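Local coordinates for putative oxidoreductase molybdopterin-binding subunit (Sulfolobus tokodaii, PDB 4ZOH), which binds the pterin cytosine dinucleotide cofactor and is probably the catalytic subunit of a molybdenum oxidoreductase of the xanthine dehydrogenase family, at residues L501-I512 and I541-L552; A170-F181 and L228-K237. All blocks are in the same frame, centred on the assembly; numbering follows the deposited sequence.

Interaction 1. Residues L501-I512 and I541-L552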
loop_
_atom_site.group_PDB
_atom_site.type_symbol
_atom_site.label_atom_id
_atom_site.label_comp_id
_atom_site.label_asym_id
_atom_site.label_seq_id
_atom_site.Cartn_x
_atom_site.Cartn_y
_atom_site.Cartn_z
ATOM N N LEU A 501 -18.801 8.489 26.301
ATOM C CA LEU A 501 -19.364 9.205 25.166
ATOM C C LEU A 501 -20.819 9.624 25.428
ATOM O O LEU A 501 -21.189 10.746 25.136
ATOM C CB LEU A 501 -19.246 8.434 23.815
ATOM C CG LEU A 501 -19.966 9.170 22.681
ATOM C CD1 LEU A 501 -19.402 10.580 22.405
ATOM C CD2 LEU A 501 -20.014 8.334 21.423
ATOM N N LYS A 502 -21.620 8.704 25.947
ATOM C CA LYS A 502 -23.041 8.974 26.212
ATOM C C LYS A 502 -23.190 10.095 27.277
ATOM O O LYS A 502 -23.956 11.046 27.083
ATOM C CB LYS A 502 -23.708 7.682 26.689
ATOM C CG LYS A 502 -25.237 7.731 26.783
ATOM C CD LYS A 502 -25.746 6.584 27.627
ATOM C CE LYS A 502 -27.237 6.726 27.885
ATOM N NZ LYS A 502 -27.656 5.799 28.971
ATOM N N ASP A 503 -22.436 9.965 28.371
ATOM C CA ASP A 503 -22.363 10.997 29.402
ATOM C C ASP A 503 -22.003 12.351 28.850
ATOM O O ASP A 503 -22.561 13.377 29.298
ATOM C CB ASP A 503 -21.358 10.645 30.515
ATOM C CG ASP A 503 -21.751 9.415 31.280
ATOM O OD1 ASP A 503 -20.860 8.812 31.953
ATOM O OD2 ASP A 503 -22.949 9.027 31.172
ATOM N N LYS A 504 -21.085 12.368 27.879
ATOM C CA LYS A 504 -20.676 13.640 27.262
ATOM C C LYS A 504 -21.760 14.184 26.360
ATOM O O LYS A 504 -21.983 15.404 26.323
ATOM C CB LYS A 504 -19.342 13.507 26.536
ATOM C CG LYS A 504 -18.512 14.790 26.465
ATOM C CD LYS A 504 -17.014 14.456 26.505
ATOM C CE LYS A 504 -16.663 13.350 25.496
ATOM N NZ LYS A 504 -15.966 12.174 26.080
ATOM N N LEU A 505 -22.438 13.303 25.622
ATOM C CA LEU A 505 -23.502 13.740 24.711
ATOM C C LEU A 505 -24.648 14.357 25.561
ATOM O O LEU A 505 -25.258 15.370 25.147
ATOM C CB LEU A 505 -24.058 12.568 23.880
ATOM C CG LEU A 505 -23.278 11.883 22.736
ATOM C CD1 LEU A 505 -24.038 10.654 22.230
ATOM C CD2 LEU A 505 -23.066 12.871 21.610
ATOM N N ILE A 506 -24.914 13.732 26.718
ATOM C CA ILE A 506 -25.900 14.215 27.717
ATOM C C ILE A 506 -25.617 15.655 28.187
ATOM O O ILE A 506 -26.487 16.553 28.058
ATOM C CB ILE A 506 -26.124 13.219 28.888
ATOM C CG1 ILE A 506 -27.025 12.071 28.402
ATOM C CG2 ILE A 506 -26.812 13.924 30.068
ATOM C CD1 ILE A 506 -27.074 10.856 29.306
ATOM N N GLU A 507 -24.419 15.897 28.682
ATOM C CA GLU A 507 -24.136 17.239 29.172
ATOM C C GLU A 507 -24.099 18.348 28.102
ATOM O O GLU A 507 -24.566 19.476 28.368
ATOM C CB GLU A 507 -22.947 17.264 30.096
ATOM C CG GLU A 507 -21.660 16.726 29.534
ATOM C CD GLU A 507 -20.483 17.318 30.274
ATOM O OE1 GLU A 507 -19.401 16.694 30.314
ATOM O OE2 GLU A 507 -20.659 18.423 30.825
ATOM N N ILE A 508 -23.622 18.029 26.893
ATOM C CA ILE A 508 -23.708 19.000 25.786
ATOM C C ILE A 508 -25.196 19.277 25.459
ATOM O O ILE A 508 -25.608 20.444 25.287
ATOM C CB ILE A 508 -22.842 18.571 24.566
ATOM C CG1 ILE A 508 -21.367 18.588 24.985
ATOM C CG2 ILE A 508 -23.012 19.514 23.377
ATOM C CD1 ILE A 508 -20.513 17.546 24.321
ATOM N N GLY A 509 -25.989 18.197 25.404
ATOM C CA GLY A 509 -27.444 18.267 25.215
ATOM C C GLY A 509 -28.096 19.110 26.314
ATOM O O GLY A 509 -28.922 19.962 26.016
ATOM N N ALA A 510 -27.693 18.874 27.563
ATOM C CA ALA A 510 -28.156 19.621 28.745
ATOM C C ALA A 510 -27.788 21.101 28.611
ATOM O O ALA A 510 -28.685 21.949 28.639
ATOM C CB ALA A 510 -27.580 19.027 30.025
ATOM N N LYS A 511 -26.493 21.399 28.423
ATOM C CA LYS A 511 -26.039 22.751 28.067
ATOM C C LYS A 511 -26.874 23.438 26.986
ATOM O O LYS A 511 -27.327 24.557 27.208
ATOM C CB LYS A 511 -24.571 22.778 27.671
ATOM C CG LYS A 511 -23.618 23.139 28.786
ATOM C CD LYS A 511 -22.400 23.820 28.200
ATOM C CE LYS A 511 -21.128 23.269 28.831
ATOM N NZ LYS A 511 -20.011 24.255 28.779
ATOM N N ILE A 512 -27.118 22.772 25.853
ATOM C CA ILE A 512 -27.950 23.325 24.782
ATOM C C ILE A 512 -29.424 23.606 25.205
ATOM O O ILE A 512 -30.068 24.523 24.690
ATOM C CB ILE A 512 -27.878 22.443 23.508
ATOM C CG1 ILE A 512 -26.421 22.323 23.005
ATOM C CG2 ILE A 512 -28.808 22.944 22.395
ATOM C CD1 ILE A 512 -26.198 21.194 22.013
ATOM N N ILE A 541 -26.286 17.906 18.604
ATOM C CA ILE A 541 -25.384 17.861 19.756
ATOM C C ILE A 541 -23.890 17.863 19.307
ATOM O O ILE A 541 -23.027 18.567 19.890
ATOM C CB ILE A 541 -25.700 16.649 20.688
ATOM C CG1 ILE A 541 -27.033 16.860 21.474
ATOM C CG2 ILE A 541 -24.567 16.401 21.679
ATOM C CD1 ILE A 541 -27.502 15.618 22.204
ATOM N N VAL A 542 -23.621 17.052 18.273
ATOM C CA VAL A 542 -22.279 16.793 17.778
ATOM C C VAL A 542 -21.761 18.103 17.168
ATOM O O VAL A 542 -20.703 18.575 17.538
ATOM C CB VAL A 542 -22.274 15.658 16.758
ATOM C CG1 VAL A 542 -20.919 15.610 16.024
ATOM C CG2 VAL A 542 -22.568 14.313 17.422
ATOM N N LYS A 543 -22.506 18.726 16.255
ATOM C CA LYS A 543 -22.023 20.022 15.681
ATOM C C LYS A 543 -21.762 21.142 16.694
ATOM O O LYS A 543 -20.760 21.903 16.608
ATOM C CB LYS A 543 -22.916 20.469 14.590
ATOM C CG LYS A 543 -23.017 19.388 13.564
ATOM C CD LYS A 543 -23.712 19.936 12.366
ATOM C CE LYS A 543 -23.803 18.870 11.287
ATOM N NZ LYS A 543 -23.747 19.652 10.049
ATOM N N ASN A 544 -22.644 21.204 17.680
ATOM C CA ASN A 544 -22.482 22.112 18.789
ATOM C C ASN A 544 -21.321 21.744 19.690
ATOM O O ASN A 544 -20.697 22.630 20.227
ATOM C CB ASN A 544 -23.823 22.345 19.542
ATOM C CG ASN A 544 -24.770 23.237 18.724
ATOM O OD1 ASN A 544 -24.550 24.459 18.617
ATOM N ND2 ASN A 544 -25.767 22.621 18.053
ATOM N N ALA A 545 -21.006 20.464 19.850
ATOM C CA ALA A 545 -19.797 20.128 20.623
ATOM C C ALA A 545 -18.520 20.706 19.995
ATOM O O ALA A 545 -17.646 21.190 20.701
ATOM C CB ALA A 545 -19.662 18.617 20.830
ATOM N N PHE A 546 -18.431 20.652 18.666
ATOM C CA PHE A 546 -17.315 21.200 17.964
ATOM C C PHE A 546 -17.277 22.743 18.108
ATOM O O PHE A 546 -16.224 23.321 18.449
ATOM C CB PHE A 546 -17.364 20.759 16.494
ATOM C CG PHE A 546 -16.768 19.385 16.230
ATOM C CD1 PHE A 546 -15.418 19.266 15.810
ATOM C CD2 PHE A 546 -17.538 18.206 16.340
ATOM C CE1 PHE A 546 -14.848 18.019 15.521
ATOM C CE2 PHE A 546 -16.976 16.942 16.043
ATOM C CZ PHE A 546 -15.610 16.844 15.638
ATOM N N LYS A 547 -18.408 23.411 17.904
ATOM C CA LYS A 547 -18.488 24.900 18.062
ATOM C C LYS A 547 -18.111 25.372 19.473
ATOM O O LYS A 547 -17.522 26.409 19.632
ATOM C CB LYS A 547 -19.875 25.436 17.714
ATOM C CG LYS A 547 -20.073 25.796 16.261
ATOM C CD LYS A 547 -21.568 25.840 15.927
ATOM C CE LYS A 547 -21.805 25.151 14.593
ATOM N NZ LYS A 547 -23.035 25.594 13.895
ATOM N N MET A 548 -18.452 24.583 20.476
ATOM C CA MET A 548 -18.130 24.859 21.854
ATOM C C MET A 548 -16.715 24.430 22.270
ATOM O O MET A 548 -16.369 24.504 23.470
ATOM C CB MET A 548 -19.123 24.125 22.742
ATOM C CG MET A 548 -20.524 24.736 22.805
ATOM S SD MET A 548 -21.755 23.562 23.459
ATOM C CE MET A 548 -21.002 23.051 25.009
ATOM N N GLY A 549 -15.900 23.978 21.305
ATOM C CA GLY A 549 -14.532 23.437 21.591
ATOM C C GLY A 549 -14.553 22.219 22.496
ATOM O O GLY A 549 -13.689 22.060 23.313
ATOM N N GLU A 550 -15.574 21.384 22.387
ATOM C CA GLU A 550 -15.711 20.214 23.225
ATOM C C GLU A 550 -15.519 18.918 22.386
ATOM O O GLU A 550 -16.280 18.646 21.458
ATOM C CB GLU A 550 -17.105 20.233 23.826
ATOM C CG GLU A 550 -17.172 20.853 25.203
ATOM C CD GLU A 550 -16.800 19.824 26.235
ATOM O OE1 GLU A 550 -17.568 18.822 26.382
ATOM O OE2 GLU A 550 -15.717 19.997 26.847
ATOM N N SER A 551 -14.511 18.130 22.716
ATOM C CA SER A 551 -14.180 16.966 21.930
ATOM C C SER A 551 -15.071 15.750 22.269
ATOM O O SER A 551 -15.272 15.440 23.438
ATOM C CB SER A 551 -12.725 16.551 22.143
ATOM O OG SER A 551 -12.507 15.296 21.499
ATOM N N LEU A 552 -15.500 15.029 21.232
ATOM C CA LEU A 552 -16.256 13.783 21.363
ATOM C C LEU A 552 -15.380 12.604 20.870
ATOM O O LEU A 552 -15.775 11.801 20.017
ATOM C CB LEU A 552 -17.549 13.892 20.520
ATOM C CG LEU A 552 -18.618 14.907 20.998
ATOM C CD1 LEU A 552 -19.810 14.900 20.012
ATOM C CD2 LEU A 552 -19.084 14.550 22.424
#
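The carboxylate of E550 meets I508 through OE1, 3.8 Å from I508 CD1, and N544 touches I512 through its CB, 3.6 Å from I512 CD1, while its amide ND2 bonds to E540 O. Of the flat groups behind this interface, the F546 ring has V542 O at its edge, in plane, and meets W420 of the second subunit with planes at about 45°. The motif is a steep helix-helix packing: segments of helices 486-512 and 538-547 pass 9.6 Å apart at 81°, and the shorter helix closes in a Schellman motif, with G549 as C-prime residue, E550 N bonded to A545 O and G549 N to F546 O. This turn sends the chain back past the long helix, so both the helix and its exit reach the same face.

I508 carries much of the contact. With CG1 beside the backbone N (chi1 -65°), its CD1 reaches A545 CB at 3.7 Å and also meets L552 CD2, while CG2 rests near I541 O and I541 CG2. I541 lies against the backbone of G509, its CD1 4.0 Å from G509 CA, and its CG2 meets L505 CD2, the two side chains crossing at about a right angle. L552 extends the apolar layer to L501 and, beyond, to V427 on strand 420-427. No hydrogen bond joins the segments. E550 OE1 also sits 4.8 Å from E507 OE1, a like-charge pair. Toward the C-terminal end of 501-512, K511 CD lies 3.6 Å from M548 CE. The bent chain of K504 lays its CE 3.2 Å from S551 O.

Interaction 2. Residues A170-F181 and L228-K237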
loop_
_atom_site.group_PDB
_atom_site.type_symbol
_atom_site.label_atom_id
_atom_site.label_comp_id
_atom_site.label_asym_id
_atom_site.label_seq_id
_atom_site.Cartn_x
_atom_site.Cartn_y
_atom_site.Cartn_z
ATOM N N ALA A 170 5.445 -11.071 7.330
ATOM C CA ALA A 170 5.684 -9.703 7.771
ATOM C C ALA A 170 6.279 -8.881 6.649
ATOM O O ALA A 170 6.817 -9.439 5.649
ATOM C CB ALA A 170 6.609 -9.667 8.985
ATOM N N LEU A 171 6.083 -7.570 6.808
ATOM C CA LEU A 171 6.512 -6.595 5.829
ATOM C C LEU A 171 7.050 -5.385 6.582
ATOM O O LEU A 171 6.311 -4.784 7.357
ATOM C CB LEU A 171 5.345 -6.146 4.905
ATOM C CG LEU A 171 5.632 -5.037 3.892
ATOM C CD1 LEU A 171 6.747 -5.388 2.866
ATOM C CD2 LEU A 171 4.312 -4.625 3.173
ATOM N N ALA A 172 8.319 -5.047 6.336
ATOM C CA ALA A 172 9.018 -4.038 7.168
ATOM C C ALA A 172 9.631 -2.934 6.298
ATOM O O ALA A 172 10.213 -3.205 5.268
ATOM C CB ALA A 172 10.098 -4.710 7.994
ATOM N N TYR A 173 9.451 -1.693 6.728
ATOM C CA TYR A 173 9.872 -0.564 5.937
ATOM C C TYR A 173 10.325 0.551 6.855
ATOM O O TYR A 173 9.552 1.038 7.674
ATOM C CB TYR A 173 8.736 -0.031 5.044
ATOM C CG TYR A 173 9.211 1.141 4.278
ATOM C CD1 TYR A 173 10.360 1.034 3.481
ATOM C CD2 TYR A 173 8.560 2.377 4.375
ATOM C CE1 TYR A 173 10.860 2.112 2.768
ATOM C CE2 TYR A 173 9.027 3.483 3.664
ATOM C CZ TYR A 173 10.181 3.340 2.858
ATOM O OH TYR A 173 10.662 4.397 2.147
ATOM N N PHE A 174 11.584 0.977 6.691
ATOM C CA PHE A 174 12.109 2.074 7.553
ATOM C C PHE A 174 12.361 3.231 6.599
ATOM O O PHE A 174 13.092 3.040 5.600
ATOM C CB PHE A 174 13.407 1.560 8.238
ATOM C CG PHE A 174 14.084 2.570 9.098
ATOM C CD1 PHE A 174 13.410 3.114 10.207
ATOM C CD2 PHE A 174 15.374 3.040 8.766
ATOM C CE1 PHE A 174 14.011 4.107 10.993
ATOM C CE2 PHE A 174 15.985 4.024 9.544
ATOM C CZ PHE A 174 15.318 4.547 10.673
ATOM N N ASP A 175 11.750 4.402 6.861
ATOM C CA ASP A 175 11.912 5.543 6.028
ATOM C C ASP A 175 13.077 6.492 6.380
ATOM O O ASP A 175 13.221 7.509 5.741
ATOM C CB ASP A 175 10.636 6.330 5.996
ATOM C CG ASP A 175 10.345 6.970 7.295
ATOM O OD1 ASP A 175 11.152 6.985 8.244
ATOM O OD2 ASP A 175 9.283 7.481 7.351
ATOM N N GLY A 176 13.890 6.157 7.377
ATOM C CA GLY A 176 15.004 7.022 7.814
ATOM C C GLY A 176 14.796 7.494 9.234
ATOM O O GLY A 176 15.754 7.747 9.958
ATOM N N ASN A 177 13.536 7.606 9.629
ATOM C CA ASN A 177 13.157 8.016 10.970
ATOM C C ASN A 177 12.278 6.932 11.648
ATOM O O ASN A 177 12.406 6.635 12.853
ATOM C CB ASN A 177 12.343 9.323 10.922
ATOM C CG ASN A 177 11.674 9.641 12.263
ATOM O OD1 ASN A 177 12.330 9.633 13.323
ATOM N ND2 ASN A 177 10.357 9.891 12.236
ATOM N N LYS A 178 11.346 6.395 10.880
ATOM C CA LYS A 178 10.318 5.544 11.445
ATOM C C LYS A 178 10.256 4.162 10.744
ATOM O O LYS A 178 10.244 4.065 9.494
ATOM C CB LYS A 178 9.054 6.329 11.313
ATOM C CG LYS A 178 7.823 5.611 11.686
ATOM C CD LYS A 178 6.750 6.632 11.349
ATOM C CE LYS A 178 5.373 6.068 11.494
ATOM N NZ LYS A 178 4.465 7.242 11.293
ATOM N N LEU A 179 10.188 3.121 11.553
ATOM C CA LEU A 179 9.910 1.774 11.063
ATOM C C LEU A 179 8.409 1.537 11.011
ATOM O O LEU A 179 7.739 1.644 12.020
ATOM C CB LEU A 179 10.492 0.700 11.982
ATOM C CG LEU A 179 10.369 -0.788 11.581
ATOM C CD1 LEU A 179 10.852 -1.084 10.195
ATOM C CD2 LEU A 179 11.054 -1.652 12.633
ATOM N N THR A 180 7.891 1.201 9.836
ATOM C CA THR A 180 6.488 0.648 9.790
ATOM C C THR A 180 6.594 -0.855 9.567
ATOM O O THR A 180 7.339 -1.255 8.686
ATOM C CB THR A 180 5.647 1.340 8.712
ATOM O OG1 THR A 180 5.597 2.736 9.023
ATOM C CG2 THR A 180 4.248 0.800 8.688
ATOM N N PHE A 181 5.922 -1.653 10.406
ATOM C CA PHE A 181 6.040 -3.141 10.416
ATOM C C PHE A 181 4.655 -3.788 10.362
ATOM O O PHE A 181 3.862 -3.598 11.324
ATOM C CB PHE A 181 6.694 -3.612 11.761
ATOM C CG PHE A 181 7.346 -4.992 11.666
ATOM C CD1 PHE A 181 8.615 -5.152 11.137
ATOM C CD2 PHE A 181 6.697 -6.132 12.131
ATOM C CE1 PHE A 181 9.213 -6.428 11.033
ATOM C CE2 PHE A 181 7.294 -7.393 12.062
ATOM C CZ PHE A 181 8.558 -7.546 11.519
ATOM N N LEU A 228 13.814 -9.338 10.520
ATOM C CA LEU A 228 13.302 -8.574 9.374
ATOM C C LEU A 228 13.326 -7.093 9.727
ATOM O O LEU A 228 13.693 -6.230 8.931
ATOM C CB LEU A 228 11.841 -9.006 9.047
ATOM C CG LEU A 228 11.359 -8.429 7.724
ATOM C CD1 LEU A 228 12.103 -9.094 6.548
ATOM C CD2 LEU A 228 9.822 -8.642 7.615
ATOM N N ALA A 229 12.948 -6.817 10.966
ATOM C CA ALA A 229 12.845 -5.480 11.413
ATOM C C ALA A 229 14.243 -4.773 11.465
ATOM O O ALA A 229 14.399 -3.619 11.033
ATOM C CB ALA A 229 12.197 -5.482 12.728
ATOM N N LYS A 230 15.225 -5.503 11.959
ATOM C CA LYS A 230 16.565 -5.037 12.077
ATOM C C LYS A 230 17.171 -4.865 10.657
ATOM O O LYS A 230 17.771 -3.874 10.378
ATOM C CB LYS A 230 17.364 -6.087 12.867
ATOM C CG LYS A 230 18.878 -5.855 12.792
ATOM C CD LYS A 230 19.188 -4.703 13.750
ATOM C CE LYS A 230 20.488 -4.960 14.530
ATOM N NZ LYS A 230 21.169 -3.658 14.447
ATOM N N LEU A 231 17.025 -5.850 9.789
ATOM C CA LEU A 231 17.350 -5.651 8.398
ATOM C C LEU A 231 16.725 -4.440 7.696
ATOM O O LEU A 231 17.412 -3.794 6.861
ATOM C CB LEU A 231 17.099 -6.902 7.589
ATOM C CG LEU A 231 18.005 -8.086 7.931
ATOM C CD1 LEU A 231 17.460 -9.314 7.248
ATOM C CD2 LEU A 231 19.454 -7.823 7.506
ATOM N N ALA A 232 15.458 -4.106 8.047
ATOM C CA ALA A 232 14.801 -3.002 7.383
ATOM C C ALA A 232 15.517 -1.702 7.728
ATOM O O ALA A 232 15.614 -0.862 6.842
ATOM C CB ALA A 232 13.301 -2.904 7.723
ATOM N N LEU A 233 15.970 -1.525 8.985
ATOM C CA LEU A 233 16.808 -0.361 9.358
ATOM C C LEU A 233 18.058 -0.187 8.484
ATOM O O LEU A 233 18.436 0.915 8.118
ATOM C CB LEU A 233 17.239 -0.375 10.836
ATOM C CG LEU A 233 16.142 -0.653 11.860
ATOM C CD1 LEU A 233 16.741 -0.451 13.222
ATOM C CD2 LEU A 233 14.902 0.173 11.650
ATOM N N MET A 234 18.646 -1.303 8.132
ATOM C CA MET A 234 19.855 -1.320 7.373
ATOM C C MET A 234 19.602 -1.128 5.871
ATOM O O MET A 234 20.285 -0.356 5.240
ATOM C CB MET A 234 20.572 -2.658 7.632
ATOM C CG MET A 234 22.070 -2.561 7.566
ATOM S SD MET A 234 22.772 -4.168 7.257
ATOM C CE MET A 234 23.606 -3.730 5.719
ATOM N N LEU A 235 18.710 -1.909 5.289
ATOM C CA LEU A 235 18.537 -1.913 3.852
ATOM C C LEU A 235 17.748 -0.730 3.258
ATOM O O LEU A 235 17.944 -0.416 2.094
ATOM C CB LEU A 235 17.899 -3.222 3.405
ATOM C CG LEU A 235 18.982 -4.282 3.244
ATOM C CD1 LEU A 235 18.905 -5.304 4.319
ATOM C CD2 LEU A 235 18.830 -4.986 1.896
ATOM N N ARG A 236 16.836 -0.102 4.004
ATOM C CA ARG A 236 16.073 1.058 3.444
ATOM C C ARG A 236 15.151 0.783 2.226
ATOM O O ARG A 236 14.822 1.739 1.490
ATOM C CB ARG A 236 17.017 2.238 3.072
ATOM C CG ARG A 236 18.010 2.670 4.151
ATOM C CD ARG A 236 17.431 2.704 5.532
ATOM N NE ARG A 236 18.459 3.191 6.474
ATOM C CZ ARG A 236 18.624 4.465 6.836
ATOM N NH1 ARG A 236 17.855 5.431 6.324
ATOM N NH2 ARG A 236 19.534 4.773 7.732
ATOM N N LYS A 237 14.837 -0.501 1.960
ATOM C CA LYS A 237 13.773 -0.925 1.061
ATOM C C LYS A 237 12.756 -1.663 1.928
ATOM O O LYS A 237 13.077 -2.112 3.042
ATOM C CB LYS A 237 14.266 -1.837 -0.065
ATOM C CG LYS A 237 15.463 -1.339 -0.882
ATOM C CD LYS A 237 15.002 -0.355 -1.945
ATOM C CE LYS A 237 16.218 0.290 -2.606
ATOM N NZ LYS A 237 15.774 1.036 -3.804
HETATM O O HOH W 1 13.390 -0.595 5.053
HETATM O O HOH W 2 14.222 4.237 3.391
HETATM O O HOH W 3 18.522 7.434 8.758
#
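F174 reaches the helix from its first side-chain atom: CB lies 3.6 Å from A232 O. CG stands anti to the backbone N (chi1 178°), which brings CG and CD1 under the methyl L233 CD2. That methyl makes a CH-pi contact, 3.8 Å from the ring centroid and 23° off the normal. G176 N covers the opposite face, 3.6 Å above the plane and over the centre, so the ring is held between helix and turn. Further out, CD2 passes L233 CA, and CE2 presses on the face of the R236 guanidinium, 3.8 Å from R236 CZ. Ring edge thus meets guanidinium face, the planes 75° apart; R236 NE bonds weakly to L233 O.

The two strands form a beta hairpin, Y173 and T180 exchanging backbone bonds. At its turn D175 OD1 accepts from N177 N, an Asx turn, and from K178 N, which extends it to an Asx motif. Segment 228-235 of helix 223-235 packs on one face of the hairpin. After the helix, R236 takes positive phi and the chain returns as strand 239-241, which pairs with 170-174.

Small side chains let the helix come close: A172 CB is 3.7 Å from A232 CB, with L179 CD1 beside the latter. F181 CE1 lies 3.6 Å from A229 CB, and L228 CD2 meets A170 CB. Water 1 accepts from F174 N and donates to A232 O; water 2 bridges F174 O and R236 O, the latter also bonded by K19 of the second subunit. Water 3 donates to G176 O and accepts from R236 NH2.

Interaction 2 comes first along the chain and closes before interaction 1 opens. Their centres are 42 Å apart and their nearest atoms about 21 Å, so they do not touch, and they belong to different molybdopterin cofactor-binding domains. Interaction 2 sets helix 223-235 on a seven-stranded mixed sheet; interaction 1 joins two helices next to the four-stranded sheet that holds strands 420-427 and 465-468. Both sites face the second subunit: S551 bonds to its E476, and K178 makes salt bridges to its E466, on that copy's strand 465-468, and to E473 of its own chain. The two contacts thus pack separate regions that both reach the second copy of this protein, consistent with a role in pairing the two copies.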